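Aspartate aminotransferase (Leishmania major, PDB 4H51) probably catalyses, as a homodimer using pyridoxal 5'-phosphate, the reversible transfer of an amino group from L-aspartate to 2-oxoglutarate. Local coordinates at residues R55-R60 / A334-T339; Q90-E95 / H308-A313; G179-I184 / A216-A221; A375-C380 / I385-S390. One frame throughout, in Å; residues are numbered along the deposited sequence.

Contact 1: residues R55-R60 / A334-T339. With EDO (1,2-ethanediol), chain D.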
loop_
_atom_site.group_PDB
_atom_site.type_symbol
_atom_site.label_atom_id
_atom_site.label_comp_id
_atom_site.label_asym_id
_atom_site.label_seq_id
_atom_site.Cartn_x
_atom_site.Cartn_y
_atom_site.Cartn_z
ATOM N N ARG B 55 -18.105 -16.691 0.971
ATOM C CA ARG B 55 -18.773 -17.047 2.197
ATOM C C ARG B 55 -18.948 -18.555 2.256
ATOM O O ARG B 55 -18.997 -19.248 1.214
ATOM C CB ARG B 55 -20.130 -16.312 2.270
ATOM C CG ARG B 55 -20.026 -14.792 2.274
ATOM C CD ARG B 55 -19.542 -14.310 3.649
ATOM N NE ARG B 55 -19.298 -12.858 3.747
ATOM C CZ ARG B 55 -18.129 -12.243 3.500
ATOM N NH1 ARG B 55 -17.076 -12.895 3.048
ATOM N NH2 ARG B 55 -18.006 -10.933 3.709
ATOM N N ASP B 56 -19.024 -19.072 3.459
ATOM C CA ASP B 56 -19.215 -20.498 3.671
ATOM C C ASP B 56 -20.706 -20.905 3.531
ATOM O O ASP B 56 -21.553 -20.088 3.102
ATOM C CB ASP B 56 -18.590 -20.939 5.003
ATOM C CG ASP B 56 -19.383 -20.483 6.239
ATOM O OD1 ASP B 56 -20.544 -19.991 6.117
ATOM O OD2 ASP B 56 -18.824 -20.648 7.334
ATOM N N GLU B 57 -20.953 -22.172 3.853
ATOM C CA GLU B 57 -22.275 -22.845 3.777
ATOM C C GLU B 57 -23.356 -22.088 4.549
ATOM O O GLU B 57 -24.528 -22.132 4.203
ATOM C CB GLU B 57 -22.165 -24.249 4.398
ATOM C CG GLU B 57 -21.497 -25.287 3.513
ATOM C CD GLU B 57 -19.959 -25.185 3.364
ATOM O OE1 GLU B 57 -19.255 -24.336 3.983
ATOM O OE2 GLU B 57 -19.459 -26.029 2.599
ATOM N N GLN B 58 -22.939 -21.403 5.603
ATOM C CA GLN B 58 -23.852 -20.616 6.396
ATOM C C GLN B 58 -23.806 -19.133 6.083
ATOM O O GLN B 58 -24.399 -18.332 6.799
ATOM C CB GLN B 58 -23.559 -20.846 7.859
ATOM C CG GLN B 58 -23.722 -22.294 8.253
ATOM C CD GLN B 58 -23.901 -22.410 9.733
ATOM O OE1 GLN B 58 -22.923 -22.478 10.496
ATOM N NE2 GLN B 58 -25.155 -22.394 10.166
ATOM N N GLY B 59 -23.128 -18.769 5.011
ATOM C CA GLY B 59 -23.064 -17.377 4.583
ATOM C C GLY B 59 -22.133 -16.516 5.433
ATOM O O GLY B 59 -22.257 -15.313 5.427
ATOM N N ARG B 60 -21.203 -17.141 6.135
ATOM C CA ARG B 60 -20.279 -16.439 7.008
ATOM C C ARG B 60 -18.935 -16.202 6.333
ATOM O O ARG B 60 -18.494 -17.022 5.461
ATOM C CB ARG B 60 -20.048 -17.230 8.277
ATOM C CG ARG B 60 -21.277 -17.460 9.152
ATOM C CD ARG B 60 -20.954 -18.481 10.246
ATOM N NE ARG B 60 -20.455 -19.761 9.685
ATOM C CZ ARG B 60 -20.273 -20.881 10.389
ATOM N NH1 ARG B 60 -20.572 -20.931 11.703
ATOM N NH2 ARG B 60 -19.841 -21.984 9.782
ATOM N N ALA B 334 -14.441 -23.650 -4.488
ATOM C CA ALA B 334 -14.929 -23.631 -5.850
ATOM C C ALA B 334 -16.128 -24.537 -6.069
ATOM O O ALA B 334 -17.092 -24.153 -6.761
ATOM C CB ALA B 334 -13.793 -23.988 -6.813
ATOM N N GLU B 335 -16.094 -25.729 -5.469
ATOM C CA GLU B 335 -17.187 -26.670 -5.611
ATOM C C GLU B 335 -18.454 -26.118 -4.930
ATOM O O GLU B 335 -19.549 -26.284 -5.461
ATOM C CB GLU B 335 -16.813 -28.041 -5.051
ATOM C CG GLU B 335 -17.943 -29.029 -4.821
ATOM C CD GLU B 335 -18.626 -29.499 -6.080
ATOM O OE1 GLU B 335 -18.069 -29.370 -7.200
ATOM O OE2 GLU B 335 -19.752 -30.020 -5.939
ATOM N N ARG B 336 -18.314 -25.448 -3.764
ATOM C CA ARG B 336 -19.504 -24.909 -3.087
ATOM C C ARG B 336 -20.167 -23.842 -3.946
ATOM O O ARG B 336 -21.397 -23.733 -4.000
ATOM C CB ARG B 336 -19.177 -24.345 -1.693
ATOM C CG ARG B 336 -20.400 -24.171 -0.791
ATOM C CD ARG B 336 -20.113 -23.316 0.437
ATOM N NE ARG B 336 -20.163 -21.889 0.078
ATOM C CZ ARG B 336 -21.279 -21.201 -0.187
ATOM N NH1 ARG B 336 -22.484 -21.769 -0.103
ATOM N NH2 ARG B 336 -21.184 -19.914 -0.526
ATOM N N ILE B 337 -19.349 -23.050 -4.612
ATOM C CA ILE B 337 -19.872 -22.039 -5.550
ATOM C C ILE B 337 -20.665 -22.711 -6.642
ATOM O O ILE B 337 -21.763 -22.254 -7.001
ATOM C CB ILE B 337 -18.751 -21.186 -6.168
ATOM C CG1 ILE B 337 -18.053 -20.366 -5.049
ATOM C CG2 ILE B 337 -19.327 -20.241 -7.237
ATOM C CD1 ILE B 337 -16.756 -19.694 -5.466
ATOM N N ARG B 338 -20.119 -23.789 -7.211
ATOM C CA ARG B 338 -20.869 -24.524 -8.220
ATOM C C ARG B 338 -22.204 -25.038 -7.722
ATOM O O ARG B 338 -23.165 -25.004 -8.485
ATOM C CB ARG B 338 -20.087 -25.715 -8.765
ATOM C CG ARG B 338 -18.949 -25.391 -9.691
ATOM C CD ARG B 338 -18.329 -26.727 -10.133
ATOM N NE ARG B 338 -16.943 -26.427 -10.277
ATOM C CZ ARG B 338 -15.924 -26.856 -9.544
ATOM N NH1 ARG B 338 -15.983 -27.842 -8.655
ATOM N NH2 ARG B 338 -14.761 -26.326 -9.842
ATOM N N THR B 339 -22.271 -25.542 -6.475
ATOM C CA THR B 339 -23.508 -26.027 -5.896
ATOM C C THR B 339 -24.525 -24.896 -5.745
ATOM O O THR B 339 -25.715 -25.111 -5.967
ATOM C CB THR B 339 -23.351 -26.841 -4.560
ATOM O OG1 THR B 339 -23.054 -25.995 -3.425
ATOM C CG2 THR B 339 -22.256 -27.899 -4.704
HETATM C C1 EDO D . -15.924 -23.667 3.118
HETATM O O1 EDO D . -17.156 -23.166 2.627
HETATM C C2 EDO D . -15.327 -24.606 2.075
HETATM O O2 EDO D . -15.982 -25.866 2.181
#
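The guanidinium of Arg336 turns one face to the start of loop segment 55-60: Asp56 O stands over its centre, 3.5 Å from Arg336 CZ, with Glu57 N on the same side. Arg55 O comes in obliquely and draws two weak bonds, at 2.9 Å from Arg336 NH2 and 3.1 Å from Arg336 NE. The bend at chi3 (81°) turns the plane aside from an otherwise extended chain. A second flat pair orders the turn: the carboxylate of Asp56 lies at the edge of the Arg60 guanidinium, whose NE and NH2 both donate to Asp56 OD2 in a side-on salt bridge, while Gln58 CD rests on one face. Asp56 OD1 takes the backbone N of Gln58 and of Arg60 from opposite faces of its plane, the former closing an Asx turn within the type I turn Asp56-Gly59. Glu57 folds back so that its CD packs 3.5 Å from Arg336 CD, and its OE1 accepts a 2.8 Å bond from O1 of a bound 1,2-ethanediol, probably from the crystallisation liquor. Arg336 NH2 also bonds Leu398 O, and Arg55 forms a salt bridge with Glu82 of the second subunit. The contact joins helix 320-350 to the loop between strand 47-48 and helix 65-76.

Contact 2: residues Q90-E95 / H308-A313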
loop_
_atom_site.group_PDB
_atom_site.type_symbol
_atom_site.label_atom_id
_atom_site.label_comp_id
_atom_site.label_asym_id
_atom_site.label_seq_id
_atom_site.Cartn_x
_atom_site.Cartn_y
_atom_site.Cartn_z
ATOM N N GLN B 90 11.170 -11.684 -0.560
ATOM C CA GLN B 90 11.554 -12.471 -1.746
ATOM C C GLN B 90 11.008 -13.912 -1.763
ATOM O O GLN B 90 10.599 -14.367 -2.821
ATOM C CB GLN B 90 13.075 -12.484 -1.972
ATOM C CG GLN B 90 13.489 -12.757 -3.424
ATOM C CD GLN B 90 12.855 -11.827 -4.434
ATOM O OE1 GLN B 90 12.860 -10.614 -4.254
ATOM N NE2 GLN B 90 12.306 -12.382 -5.495
ATOM N N PRO B 91 10.990 -14.611 -0.603
ATOM C CA PRO B 91 10.450 -15.964 -0.634
ATOM C C PRO B 91 8.963 -15.991 -1.053
ATOM O O PRO B 91 8.527 -16.870 -1.858
ATOM C CB PRO B 91 10.693 -16.478 0.794
ATOM C CG PRO B 91 11.921 -15.754 1.235
ATOM C CD PRO B 91 11.744 -14.363 0.649
ATOM N N PHE B 92 8.193 -15.029 -0.563
ATOM C CA PHE B 92 6.808 -14.898 -0.995
ATOM C C PHE B 92 6.771 -14.677 -2.502
ATOM O O PHE B 92 6.056 -15.369 -3.244
ATOM C CB PHE B 92 6.111 -13.715 -0.307
ATOM C CG PHE B 92 4.838 -13.298 -0.984
ATOM C CD1 PHE B 92 3.752 -14.153 -0.981
ATOM C CD2 PHE B 92 4.733 -12.101 -1.626
ATOM C CE1 PHE B 92 2.595 -13.808 -1.632
ATOM C CE2 PHE B 92 3.566 -11.733 -2.276
ATOM C CZ PHE B 92 2.493 -12.590 -2.267
ATOM N N ILE B 93 7.541 -13.715 -2.967
ATOM C CA ILE B 93 7.486 -13.356 -4.390
ATOM C C ILE B 93 7.784 -14.574 -5.285
ATOM O O ILE B 93 7.049 -14.834 -6.244
ATOM C CB ILE B 93 8.473 -12.226 -4.733
ATOM C CG1 ILE B 93 8.103 -10.898 -4.015
ATOM C CG2 ILE B 93 8.573 -12.031 -6.269
ATOM C CD1 ILE B 93 9.290 -9.960 -3.928
ATOM N N ASP B 94 8.860 -15.275 -4.966
ATOM C CA ASP B 94 9.301 -16.460 -5.740
ATOM C C ASP B 94 8.254 -17.552 -5.768
ATOM O O ASP B 94 7.932 -18.089 -6.851
ATOM C CB ASP B 94 10.623 -17.009 -5.218
ATOM C CG ASP B 94 11.781 -16.033 -5.434
ATOM O OD1 ASP B 94 11.615 -15.030 -6.132
ATOM O OD2 ASP B 94 12.856 -16.255 -4.865
ATOM N N GLU B 95 7.694 -17.873 -4.606
ATOM C CA GLU B 95 6.649 -18.898 -4.542
ATOM C C GLU B 95 5.375 -18.460 -5.243
ATOM O O GLU B 95 4.687 -19.299 -5.898
ATOM C CB GLU B 95 6.322 -19.308 -3.101
ATOM C CG GLU B 95 7.407 -20.031 -2.322
ATOM C CD GLU B 95 7.774 -21.411 -2.843
ATOM O OE1 GLU B 95 7.048 -21.991 -3.677
ATOM O OE2 GLU B 95 8.797 -21.915 -2.352
ATOM N N HIS B 308 2.817 -9.140 6.813
ATOM C CA HIS B 308 2.049 -10.243 7.401
ATOM C C HIS B 308 1.384 -11.123 6.352
ATOM O O HIS B 308 1.512 -12.357 6.417
ATOM C CB HIS B 308 1.041 -9.704 8.388
ATOM C CG HIS B 308 0.389 -10.760 9.228
ATOM N ND1 HIS B 308 1.091 -11.516 10.124
ATOM C CD2 HIS B 308 -0.934 -11.171 9.312
ATOM C CE1 HIS B 308 0.252 -12.381 10.709
ATOM N NE2 HIS B 308 -0.989 -12.155 10.225
ATOM N N GLY B 309 0.684 -10.545 5.375
ATOM C CA GLY B 309 0.002 -11.371 4.348
ATOM C C GLY B 309 0.997 -12.211 3.522
ATOM O O GLY B 309 0.790 -13.388 3.270
ATOM N N ALA B 310 2.104 -11.575 3.154
ATOM C CA ALA B 310 3.187 -12.229 2.384
ATOM C C ALA B 310 3.778 -13.385 3.185
ATOM O O ALA B 310 4.041 -14.426 2.648
ATOM C CB ALA B 310 4.268 -11.221 2.030
ATOM N N ARG B 311 3.949 -13.187 4.465
ATOM C CA ARG B 311 4.495 -14.258 5.316
ATOM C C ARG B 311 3.511 -15.404 5.456
ATOM O O ARG B 311 3.900 -16.578 5.348
ATOM C CB ARG B 311 4.889 -13.698 6.666
ATOM C CG ARG B 311 6.145 -12.823 6.651
ATOM C CD ARG B 311 6.644 -12.619 8.094
ATOM N NE ARG B 311 7.522 -11.457 8.205
ATOM C CZ ARG B 311 8.788 -11.433 7.817
ATOM N NH1 ARG B 311 9.402 -12.545 7.384
ATOM N NH2 ARG B 311 9.456 -10.291 7.918
ATOM N N LEU B 312 2.235 -15.097 5.707
ATOM C CA LEU B 312 1.234 -16.144 5.727
ATOM C C LEU B 312 1.221 -16.953 4.408
ATOM O O LEU B 312 1.262 -18.193 4.399
ATOM C CB LEU B 312 -0.174 -15.586 5.991
ATOM C CG LEU B 312 -0.515 -15.048 7.398
ATOM C CD1 LEU B 312 -1.847 -14.286 7.391
ATOM C CD2 LEU B 312 -0.519 -16.185 8.444
ATOM N N ALA B 313 1.151 -16.238 3.296
ATOM C CA ALA B 313 1.069 -16.875 1.977
ATOM C C ALA B 313 2.320 -17.647 1.667
ATOM O O ALA B 313 2.296 -18.757 1.120
ATOM C CB ALA B 313 0.834 -15.834 0.912
#
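Phe92 and Ala310 bring together two helices of the large domain, 90-101 and 307-318, close to the dimer interface, and they show how one aromatic ring packs against two alanines of a neighbouring helix. The backbones are near enough for Phe92 CA and Ala310 CA to lie 5.6 Å apart. With CG swung opposite its own backbone nitrogen (chi1 164°), the ring of Phe92 reaches across to the second helix. Ala310 CB sits over one face in a CH-pi contact, 4.1 Å from the ring centroid and 28° off its normal; it is displaced toward the root of the ring, where Phe92 CG is 3.7 Å away. Ala313, one turn further on, meets the same ring obliquely, its CB 3.7 Å from Phe92 CE1. The carbonyl oxygen of Ala310 lies on the same side of the ring as Ala310 CB, 3.7 Å from Phe92 CD1. All three residues are buried, and the contact is mainly apolar, with two methyls against one ring.

Beyond the pair, Phe92 meets the ring of Phe263, while Ala313 touches Met267; Phe263 and Met267 lie two residues before and two after Lys265, which carries the cofactor as a Schiff base. On helix 307-318, His308 stacks on His308 of the second subunit. That helix touches strand 110-116 through Ala310 and Tyr81 of the second subunit through Leu312, in keeping with the large domain of fold type I pyridoxal phosphate enzymes, a mainly parallel sheet flanked by helices with the active site near the dimer interface.

Contact 3: residues G179-I184 / A216-A221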
loop_
_atom_site.group_PDB
_atom_site.type_symbol
_atom_site.label_atom_id
_atom_site.label_comp_id
_atom_site.label_asym_id
_atom_site.label_seq_id
_atom_site.Cartn_x
_atom_site.Cartn_y
_atom_site.Cartn_z
ATOM N N GLY B 179 -16.111 -9.706 -32.270
ATOM C CA GLY B 179 -15.959 -8.311 -31.970
ATOM C C GLY B 179 -14.653 -8.061 -31.232
ATOM O O GLY B 179 -13.963 -7.062 -31.499
ATOM N N MET B 180 -14.312 -8.977 -30.345
ATOM C CA MET B 180 -13.068 -8.887 -29.590
ATOM C C MET B 180 -11.876 -8.907 -30.521
ATOM O O MET B 180 -11.005 -8.052 -30.438
ATOM C CB MET B 180 -12.947 -10.007 -28.564
ATOM C CG MET B 180 -11.685 -9.890 -27.713
ATOM S SD MET B 180 -11.689 -11.137 -26.400
ATOM C CE MET B 180 -10.234 -10.703 -25.441
ATOM N N LYS B 181 -11.866 -9.880 -31.427
ATOM C CA LYS B 181 -10.786 -9.968 -32.403
ATOM C C LYS B 181 -10.724 -8.704 -33.261
ATOM O O LYS B 181 -9.636 -8.196 -33.538
ATOM C CB LYS B 181 -10.948 -11.198 -33.274
ATOM C CG LYS B 181 -10.688 -12.498 -32.513
ATOM C CD LYS B 181 -10.661 -13.757 -33.391
ATOM C CE LYS B 181 -12.018 -14.116 -33.968
ATOM N NZ LYS B 181 -11.914 -15.261 -34.934
ATOM N N LYS B 182 -11.890 -8.233 -33.708
ATOM C CA LYS B 182 -11.969 -7.026 -34.508
ATOM C C LYS B 182 -11.314 -5.856 -33.761
ATOM O O LYS B 182 -10.536 -5.137 -34.338
ATOM C CB LYS B 182 -13.426 -6.724 -34.813
ATOM C CG LYS B 182 -13.682 -5.500 -35.679
ATOM C CD LYS B 182 -15.086 -5.601 -36.293
ATOM C CE LYS B 182 -15.762 -4.253 -36.443
ATOM N NZ LYS B 182 -14.990 -3.390 -37.380
ATOM N N ASP B 183 -11.652 -5.669 -32.491
ATOM C CA ASP B 183 -11.088 -4.547 -31.746
ATOM C C ASP B 183 -9.559 -4.673 -31.477
ATOM O O ASP B 183 -8.817 -3.668 -31.488
ATOM C CB ASP B 183 -11.875 -4.354 -30.441
ATOM C CG ASP B 183 -13.274 -3.774 -30.663
ATOM O OD1 ASP B 183 -13.637 -3.378 -31.824
ATOM O OD2 ASP B 183 -14.069 -3.797 -29.684
ATOM N N ILE B 184 -9.091 -5.895 -31.222
ATOM C CA ILE B 184 -7.649 -6.169 -31.056
ATOM C C ILE B 184 -6.935 -5.767 -32.334
ATOM O O ILE B 184 -5.907 -5.162 -32.298
ATOM C CB ILE B 184 -7.390 -7.669 -30.709
ATOM C CG1 ILE B 184 -7.950 -8.006 -29.325
ATOM C CG2 ILE B 184 -5.885 -8.045 -30.720
ATOM C CD1 ILE B 184 -8.110 -9.519 -29.090
ATOM N N ALA B 216 -3.750 -14.894 -28.271
ATOM C CA ALA B 216 -2.274 -14.811 -28.241
ATOM C C ALA B 216 -1.709 -14.502 -29.624
ATOM O O ALA B 216 -0.831 -13.662 -29.738
ATOM C CB ALA B 216 -1.638 -16.062 -27.674
ATOM N N SER B 217 -2.163 -15.196 -30.655
ATOM C CA SER B 217 -1.681 -14.937 -32.009
ATOM C C SER B 217 -1.876 -13.475 -32.444
ATOM O O SER B 217 -1.005 -12.887 -33.081
ATOM C CB SER B 217 -2.406 -15.830 -33.015
ATOM O OG SER B 217 -2.089 -17.160 -32.765
ATOM N N LEU B 218 -3.021 -12.917 -32.109
ATOM C CA LEU B 218 -3.331 -11.523 -32.444
ATOM C C LEU B 218 -2.469 -10.546 -31.650
ATOM O O LEU B 218 -2.012 -9.519 -32.199
ATOM C CB LEU B 218 -4.800 -11.231 -32.148
ATOM C CG LEU B 218 -5.796 -11.974 -33.017
ATOM C CD1 LEU B 218 -7.186 -11.507 -32.655
ATOM C CD2 LEU B 218 -5.524 -11.721 -34.498
ATOM N N MET B 219 -2.234 -10.834 -30.369
ATOM C CA MET B 219 -1.380 -9.946 -29.556
ATOM C C MET B 219 0.061 -9.926 -30.068
ATOM O O MET B 219 0.741 -8.888 -30.018
ATOM C CB MET B 219 -1.375 -10.355 -28.057
ATOM C CG MET B 219 -2.773 -10.303 -27.416
ATOM S SD MET B 219 -3.272 -8.586 -27.240
ATOM C CE MET B 219 -5.025 -8.789 -26.890
ATOM N N LEU B 220 0.534 -11.072 -30.567
ATOM C CA LEU B 220 1.872 -11.151 -31.107
ATOM C C LEU B 220 1.920 -10.431 -32.451
ATOM O O LEU B 220 2.818 -9.655 -32.680
ATOM C CB LEU B 220 2.337 -12.609 -31.267
ATOM C CG LEU B 220 2.716 -13.338 -29.993
ATOM C CD1 LEU B 220 2.462 -14.854 -30.105
ATOM C CD2 LEU B 220 4.175 -13.035 -29.580
ATOM N N ALA B 221 0.928 -10.633 -33.306
ATOM C CA ALA B 221 0.907 -10.032 -34.644
ATOM C C ALA B 221 0.888 -8.516 -34.596
ATOM O O ALA B 221 1.518 -7.852 -35.421
ATOM C CB ALA B 221 -0.299 -10.541 -35.441
#
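Apolar contacts between Ile184, Leu218 and Met219 carry most of this helix pairing. Ile184 points toward the other helix and offers both branches: CG2 lies 3.7 Å from Leu218 CB, and CD1 lies 3.9 Å from Met219 CE. The CG2 branch can do so because it stands opposite the backbone nitrogen of Ile184, with CG1 beside that nitrogen (chi1 -67°). Met219 bends at chi2 (-71°), which brings its terminal methyl round to the flank of Ile184, within 3.9 Å of Ile184 CG1 as well. In each of these pairs the side chains run roughly perpendicular to one another.

The segments 179-184 and 216-221 run nearly parallel, 11° apart in direction, their axes approaching to 10.5 Å. Such an arrangement suits neighbouring helices of an alpha/beta domain. Helix 209-221 makes the crossover between the adjacent parallel strands 192-196 and 225-230, a beta-alpha-beta unit, and helix 177-186 leads into the first of them. Ile184 and Met219 both rest on Phe193 of that strand, so the pair lies over one face of the central sheet.

At the outer side the contact becomes mixed. The aliphatic part of Lys181 lies across Leu218, with Lys181 CG 3.6 Å from Leu218 CD1. Its NZ continues to salt bridges with Glu178 and Glu214, the latter placed on helix 209-221.

Contact 4: residues A375-C380 / I385-S390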
loop_
_atom_site.group_PDB
_atom_site.type_symbol
_atom_site.label_atom_id
_atom_site.label_comp_id
_atom_site.label_asym_id
_atom_site.label_seq_id
_atom_site.Cartn_x
_atom_site.Cartn_y
_atom_site.Cartn_z
ATOM N N ALA B 375 -33.768 -1.493 -13.842
ATOM C CA ALA B 375 -34.950 -1.403 -12.979
ATOM C C ALA B 375 -35.210 -2.739 -12.248
ATOM O O ALA B 375 -35.549 -2.739 -11.068
ATOM C CB ALA B 375 -36.188 -0.958 -13.785
ATOM N N GLN B 376 -35.076 -3.855 -12.960
ATOM C CA GLN B 376 -35.126 -5.181 -12.331
ATOM C C GLN B 376 -34.101 -5.422 -11.224
ATOM O O GLN B 376 -34.430 -6.042 -10.190
ATOM C CB GLN B 376 -35.022 -6.268 -13.382
ATOM C CG GLN B 376 -36.229 -6.273 -14.277
ATOM C CD GLN B 376 -36.034 -7.139 -15.495
ATOM O OE1 GLN B 376 -34.903 -7.439 -15.881
ATOM N NE2 GLN B 376 -37.127 -7.525 -16.123
ATOM N N CYS B 377 -32.867 -4.963 -11.415
ATOM C CA CYS B 377 -31.865 -5.113 -10.373
ATOM C C CYS B 377 -32.200 -4.223 -9.151
ATOM O O CYS B 377 -32.091 -4.655 -8.009
ATOM C CB CYS B 377 -30.469 -4.812 -10.906
ATOM S SG CYS B 377 -29.947 -5.893 -12.278
ATOM N N GLU B 378 -32.623 -2.980 -9.401
ATOM C CA GLU B 378 -33.083 -2.070 -8.331
ATOM C C GLU B 378 -34.227 -2.690 -7.517
ATOM O O GLU B 378 -34.221 -2.618 -6.281
ATOM C CB GLU B 378 -33.495 -0.683 -8.920
ATOM C CG GLU B 378 -32.278 0.231 -9.015
ATOM C CD GLU B 378 -32.445 1.420 -9.949
ATOM O OE1 GLU B 378 -33.490 1.509 -10.636
ATOM O OE2 GLU B 378 -31.495 2.234 -10.000
ATOM N N TYR B 379 -35.183 -3.298 -8.211
ATOM C CA TYR B 379 -36.199 -4.059 -7.580
ATOM C C TYR B 379 -35.567 -5.054 -6.554
ATOM O O TYR B 379 -35.861 -5.012 -5.317
ATOM C CB TYR B 379 -37.021 -4.819 -8.641
ATOM C CG TYR B 379 -38.110 -5.625 -8.010
ATOM C CD1 TYR B 379 -39.348 -5.042 -7.697
ATOM C CD2 TYR B 379 -37.913 -6.959 -7.685
ATOM C CE1 TYR B 379 -40.358 -5.781 -7.089
ATOM C CE2 TYR B 379 -38.923 -7.710 -7.076
ATOM C CZ TYR B 379 -40.137 -7.116 -6.766
ATOM O OH TYR B 379 -41.132 -7.859 -6.149
ATOM N N CYS B 380 -34.663 -5.903 -7.065
ATOM C CA CYS B 380 -34.118 -6.995 -6.285
ATOM C C CYS B 380 -33.523 -6.381 -5.024
ATOM O O CYS B 380 -33.697 -6.897 -3.896
ATOM C CB CYS B 380 -33.052 -7.768 -7.104
ATOM S SG CYS B 380 -33.627 -8.883 -8.421
ATOM N N ILE B 385 -32.482 -8.467 -1.964
ATOM C CA ILE B 385 -31.584 -9.320 -2.778
ATOM C C ILE B 385 -30.583 -8.352 -3.433
ATOM O O ILE B 385 -30.869 -7.778 -4.452
ATOM C CB ILE B 385 -32.347 -10.157 -3.844
ATOM C CG1 ILE B 385 -33.378 -11.129 -3.208
ATOM C CG2 ILE B 385 -31.371 -10.968 -4.700
ATOM C CD1 ILE B 385 -32.878 -11.933 -2.019
ATOM N N PHE B 386 -29.459 -8.133 -2.779
ATOM C CA PHE B 386 -28.520 -7.077 -3.141
ATOM C C PHE B 386 -27.508 -7.589 -4.167
ATOM O O PHE B 386 -26.402 -8.028 -3.830
ATOM C CB PHE B 386 -27.785 -6.528 -1.920
ATOM C CG PHE B 386 -28.683 -5.856 -0.909
ATOM C CD1 PHE B 386 -28.941 -4.485 -0.990
ATOM C CD2 PHE B 386 -29.247 -6.582 0.122
ATOM C CE1 PHE B 386 -29.746 -3.862 -0.059
ATOM C CE2 PHE B 386 -30.039 -5.964 1.063
ATOM C CZ PHE B 386 -30.300 -4.592 0.966
ATOM N N ILE B 387 -27.948 -7.551 -5.405
ATOM C CA ILE B 387 -27.056 -7.632 -6.570
ATOM C C ILE B 387 -26.733 -6.211 -7.062
ATOM O O ILE B 387 -27.424 -5.245 -6.678
ATOM C CB ILE B 387 -27.706 -8.473 -7.689
ATOM C CG1 ILE B 387 -28.955 -7.808 -8.231
ATOM C CG2 ILE B 387 -28.078 -9.855 -7.165
ATOM C CD1 ILE B 387 -29.603 -8.572 -9.336
ATOM N N THR B 388 -25.734 -6.054 -7.936
ATOM C CA THR B 388 -25.510 -4.739 -8.520
ATOM C C THR B 388 -26.564 -4.348 -9.562
ATOM O O THR B 388 -27.303 -5.180 -10.130
ATOM C CB THR B 388 -24.117 -4.603 -9.149
ATOM O OG1 THR B 388 -24.109 -5.280 -10.442
ATOM C CG2 THR B 388 -23.043 -5.193 -8.207
ATOM N N VAL B 389 -26.599 -3.040 -9.844
ATOM C CA VAL B 389 -27.491 -2.499 -10.840
ATOM C C VAL B 389 -27.213 -3.032 -12.263
ATOM O O VAL B 389 -28.077 -3.015 -13.114
ATOM C CB VAL B 389 -27.498 -0.945 -10.810
ATOM C CG1 VAL B 389 -27.964 -0.457 -9.455
ATOM C CG2 VAL B 389 -26.138 -0.365 -11.120
ATOM N N SER B 390 -26.005 -3.515 -12.498
ATOM C CA SER B 390 -25.649 -4.182 -13.777
ATOM C C SER B 390 -25.970 -5.688 -13.841
ATOM O O SER B 390 -25.714 -6.362 -14.849
ATOM C CB SER B 390 -24.166 -3.962 -14.059
ATOM O OG SER B 390 -23.346 -4.467 -12.997
#
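Cys380 O accepts the backbone N of Ile385 at 2.8 Å, with an N-H...O angle of 150°; the donor stands above the carbonyl plane. This bond ties the last turn of helix 374-382 to the strand that follows it, a helix-to-strand connection in what corresponds to the small domain of fold type I aminotransferases. The short strand runs parallel to 47-48, Phe386 pairing with Ala47, and Phe386 is the centre of an inverse gamma turn. From Ile385 to Val389 the chain runs back beside the helix, from Cys380 to Cys377. On the inner side these two cysteines, a helical turn apart, face the returning chain, each with SG opposite its own carbonyl carbon. Cys377 CB presses against Thr388 O at 3.3 Å. Cys380 CB meets Ile385 CB at 4.1 Å, and helix 400-416 closes over both residues, with Thr409 touching each. Further on, Thr388 OG1 and Ser390 OG are hydrogen-bonded at 2.8 Å, and Thr388 OG1 also takes the backbone N of Arg392. Between the cysteines reaches Ile387, its CG1 set between the backbone N and the carbonyl carbon (chi1 65°): the terminal CD1 lies 4.0 Å from Cys377 SG and 4.1 Å from Cys380 SG.

The four contacts sample separate parts of one fold and do not touch. Contact 3 spans the shortest stretch of the first three, lying within the chain interval that contact 2 brackets, which in turn falls within that of contact 1; contact 4 follows all of them. Contacts 2 and 3 both adjoin the central mixed sheet, with centres about 35 Å apart. Contacts 1 and 2 are linked by consecutive helices, 307-318 and 320-350, their centres about 27 Å apart. Contacts 1 and 4 are the closest pair, about 22 Å between centres, and strand 47-48, just ahead of residues 55-60, pairs with strand 385-386 of contact 4. An early and a late part of the chain are thereby joined in a small parallel sheet, separate from the central one.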